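Local coordinates for WbbZ protein (Klebsiella pneumoniae subsp. pneumoniae NTUH-K2044, PDB 6X1L) that is of unknown function but probably transfers pyruvyl groups to a cell-surface polysaccharide, at residues A39-D44 with A206-T210. Sequence-based numbering, arbitrary orientation.
Sequences ASATYD and ARNST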
ATOM      1  N   ALA A  39      -8.447  11.247   0.022  1.00 44.87           N
ATOM      2  CA  ALA A  39      -9.604  10.578  -0.560  1.00 42.19           C
ATOM      3  C   ALA A  39     -10.313   9.714   0.473  1.00 48.46           C
ATOM      4  O   ALA A  39     -11.545   9.744   0.575  1.00 45.66           O
ATOM      5  CB  ALA A  39      -9.182   9.754  -1.772  1.00 40.45           C
ATOM      6  N   SER A  40      -9.550   8.930   1.246  1.00 53.48           N
ATOM      7  CA  SER A  40     -10.142   8.132   2.317  1.00 47.69           C
ATOM      8  C   SER A  40     -11.011   8.999   3.220  1.00 41.47           C
ATOM      9  O   SER A  40     -12.172   8.673   3.488  1.00 51.91           O
ATOM     10  CB  SER A  40      -9.043   7.451   3.140  1.00 44.80           C
ATOM     11  OG  SER A  40      -8.163   6.712   2.311  1.00 45.12           O
ATOM     12  N   ALA A  41     -10.454  10.112   3.699  1.00 43.36           N
ATOM     13  CA  ALA A  41     -11.202  11.018   4.567  1.00 48.25           C
ATOM     14  C   ALA A  41     -12.397  11.638   3.855  1.00 46.95           C
ATOM     15  O   ALA A  41     -13.430  11.894   4.484  1.00 45.17           O
ATOM     16  CB  ALA A  41     -10.278  12.114   5.093  1.00 44.18           C
ATOM     17  N   THR A  42     -12.280  11.890   2.551  1.00 49.97           N
ATOM     18  CA  THR A  42     -13.423  12.410   1.807  1.00 47.95           C
ATOM     19  C   THR A  42     -14.527  11.366   1.705  1.00 50.58           C
ATOM     20  O   THR A  42     -15.713  11.697   1.810  1.00 51.43           O
ATOM     21  CB  THR A  42     -12.980  12.869   0.419  1.00 55.06           C
ATOM     22  OG1 THR A  42     -11.922  13.826   0.551  1.00 49.94           O
ATOM     23  CG2 THR A  42     -14.138  13.521  -0.322  1.00 64.79           C
ATOM     24  N   TYR A  43     -14.161  10.093   1.519  1.00 43.63           N
ATOM     25  CA  TYR A  43     -15.179   9.049   1.502  1.00 44.24           C
ATOM     26  C   TYR A  43     -15.828   8.899   2.871  1.00 47.18           C
ATOM     27  O   TYR A  43     -17.042   8.689   2.967  1.00 55.16           O
ATOM     28  CB  TYR A  43     -14.569   7.727   1.023  1.00 46.52           C
ATOM     29  CG  TYR A  43     -14.086   7.799  -0.410  1.00 51.38           C
ATOM     30  CD1 TYR A  43     -14.910   8.299  -1.410  1.00 55.23           C
ATOM     31  CD2 TYR A  43     -12.801   7.404  -0.756  1.00 45.05           C
ATOM     32  CE1 TYR A  43     -14.477   8.384  -2.720  1.00 55.52           C
ATOM     33  CE2 TYR A  43     -12.354   7.486  -2.066  1.00 50.01           C
ATOM     34  CZ  TYR A  43     -13.198   7.977  -3.043  1.00 56.17           C
ATOM     35  OH  TYR A  43     -12.760   8.061  -4.346  1.00 54.59           O
ATOM     36  N   ASP A  44     -15.036   9.007   3.943  1.00 45.49           N
ATOM     37  CA  ASP A  44     -15.606   9.015   5.287  1.00 47.37           C
ATOM     38  C   ASP A  44     -16.558  10.192   5.464  1.00 48.39           C
ATOM     39  O   ASP A  44     -17.615  10.061   6.093  1.00 51.81           O
ATOM     40  CB  ASP A  44     -14.488   9.075   6.328  1.00 47.31           C
ATOM     41  CG  ASP A  44     -13.594   7.841   6.300  1.00 54.51           C
ATOM     42  OD1 ASP A  44     -13.919   6.889   5.565  1.00 50.97           O
ATOM     43  OD2 ASP A  44     -12.566   7.827   7.009  1.00 49.24           O
ATOM     44  N   ALA A 206      -7.964   3.435  -1.647  1.00 43.51           N
ATOM     45  CA  ALA A 206      -7.572   4.598  -0.856  1.00 34.79           C
ATOM     46  C   ALA A 206      -7.520   4.258   0.627  1.00 37.73           C
ATOM     47  O   ALA A 206      -6.569   4.627   1.326  1.00 38.72           O
ATOM     48  CB  ALA A 206      -8.534   5.776  -1.103  1.00 37.86           C
ATOM     49  N   ARG A 207      -8.542   3.569   1.136  1.00 35.15           N
ATOM     50  CA  ARG A 207      -8.574   3.292   2.570  1.00 37.38           C
ATOM     51  C   ARG A 207      -7.500   2.283   2.971  1.00 42.75           C
ATOM     52  O   ARG A 207      -6.886   2.412   4.038  1.00 41.61           O
ATOM     53  CB  ARG A 207      -9.962   2.801   2.980  1.00 41.38           C
ATOM     54  CG  ARG A 207     -11.000   3.935   3.042  1.00 41.06           C
ATOM     55  CD  ARG A 207     -12.147   3.569   3.967  1.00 53.32           C
ATOM     56  NE  ARG A 207     -13.164   4.617   4.057  1.00 51.79           N
ATOM     57  CZ  ARG A 207     -14.275   4.634   3.329  1.00 49.04           C
ATOM     58  NH1 ARG A 207     -14.506   3.665   2.455  1.00 42.37           N
ATOM     59  NH2 ARG A 207     -15.160   5.613   3.477  1.00 52.62           N
ATOM     60  N   ASN A 208      -7.241   1.283   2.128  1.00 36.69           N
ATOM     61  CA  ASN A 208      -6.242   0.281   2.496  1.00 35.73           C
ATOM     62  C   ASN A 208      -4.824   0.824   2.359  1.00 43.48           C
ATOM     63  O   ASN A 208      -3.958   0.500   3.180  1.00 47.12           O
ATOM     64  CB  ASN A 208      -6.448  -0.984   1.669  1.00 39.81           C
ATOM     65  CG  ASN A 208      -7.648  -1.777   2.134  1.00 42.29           C
ATOM     66  OD1 ASN A 208      -7.910  -1.878   3.332  1.00 43.55           O
ATOM     67  ND2 ASN A 208      -8.392  -2.331   1.193  1.00 37.11           N
ATOM     68  N   SER A 209      -4.568   1.669   1.355  1.00 45.67           N
ATOM     69  CA  SER A 209      -3.290   2.373   1.314  1.00 41.51           C
ATOM     70  C   SER A 209      -3.100   3.234   2.555  1.00 45.10           C
ATOM     71  O   SER A 209      -1.990   3.328   3.094  1.00 43.23           O
ATOM     72  CB  SER A 209      -3.193   3.232   0.056  1.00 49.43           C
ATOM     73  OG  SER A 209      -2.050   4.072   0.115  1.00 45.32           O
ATOM     74  N   THR A 210      -4.175   3.872   3.026  1.00 43.76           N
ATOM     75  CA  THR A 210      -4.070   4.693   4.225  1.00 39.50           C
ATOM     76  C   THR A 210      -3.842   3.832   5.462  1.00 39.69           C
ATOM     77  O   THR A 210      -3.111   4.229   6.379  1.00 38.70           O
ATOM     78  CB  THR A 210      -5.330   5.557   4.369  1.00 47.22           C
ATOM     79  OG1 THR A 210      -5.489   6.361   3.191  1.00 39.45           O
ATOM     80  CG2 THR A 210      -5.225   6.465   5.570  1.00 41.87           C
TER
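Asp44 OD1 accepts two bonds from one guanidinium: Arg207 NH2 lies 2.7 Å from OD1 and Arg207 NE 2.8 Å from the same oxygen. NE takes the syn lone pair, whereas NH2 arrives nearly along the C-O axis; both put OD1 within 5° of the guanidinium plane. The carboxylate and guanidinium planes are also nearly coplanar, 8° apart, in a side-on salt bridge with a single oxygen. Because the arginine chain is extended from CG to NE, it carries its head across to helix 33-48, where one guanidinium face lies against the CB methylene of Tyr43, with NH2 3.3 Å from Tyr43 CB. Further partners flank the pair: Lys158 also salt-bridges OD1, Glu47 salt-bridges NH2, and Tyr159 OH and Asp155 N bind the other oxygen, OD2.

Ser40 OG, hydrogen-bonded to Gly36 O of its own helix, also comes within 2.8 Å of Ala206 O. The Ala206 carbonyl accepts both Thr210 N and Thr210 OG1, which reach it from opposite faces of its plane. Ala206 CB, 4.1 Å from Ala39 CB, also meets the edge of the Tyr43 ring, whose OH bonds to Trp200 O. Ala39, Ser40, Ala206 and Thr210 present small side chains where the backbones come close (Ser40 CA to Arg207 CA 5.1 Å); the local axes approach to 9.1 Å, crossing at -124°.

Helix 33-48 runs between strands 23-27 and 53-55 of the six-stranded parallel sheet, helix 203-218 between 167-172 and 220-225 of the four-stranded one, so the contact joins two sheet units, consistent with a GT-B-like two-domain arrangement. Asp44 and Arg207 each have two oppositely charged partners, which would probably keep both ionised although the carboxylate is buried.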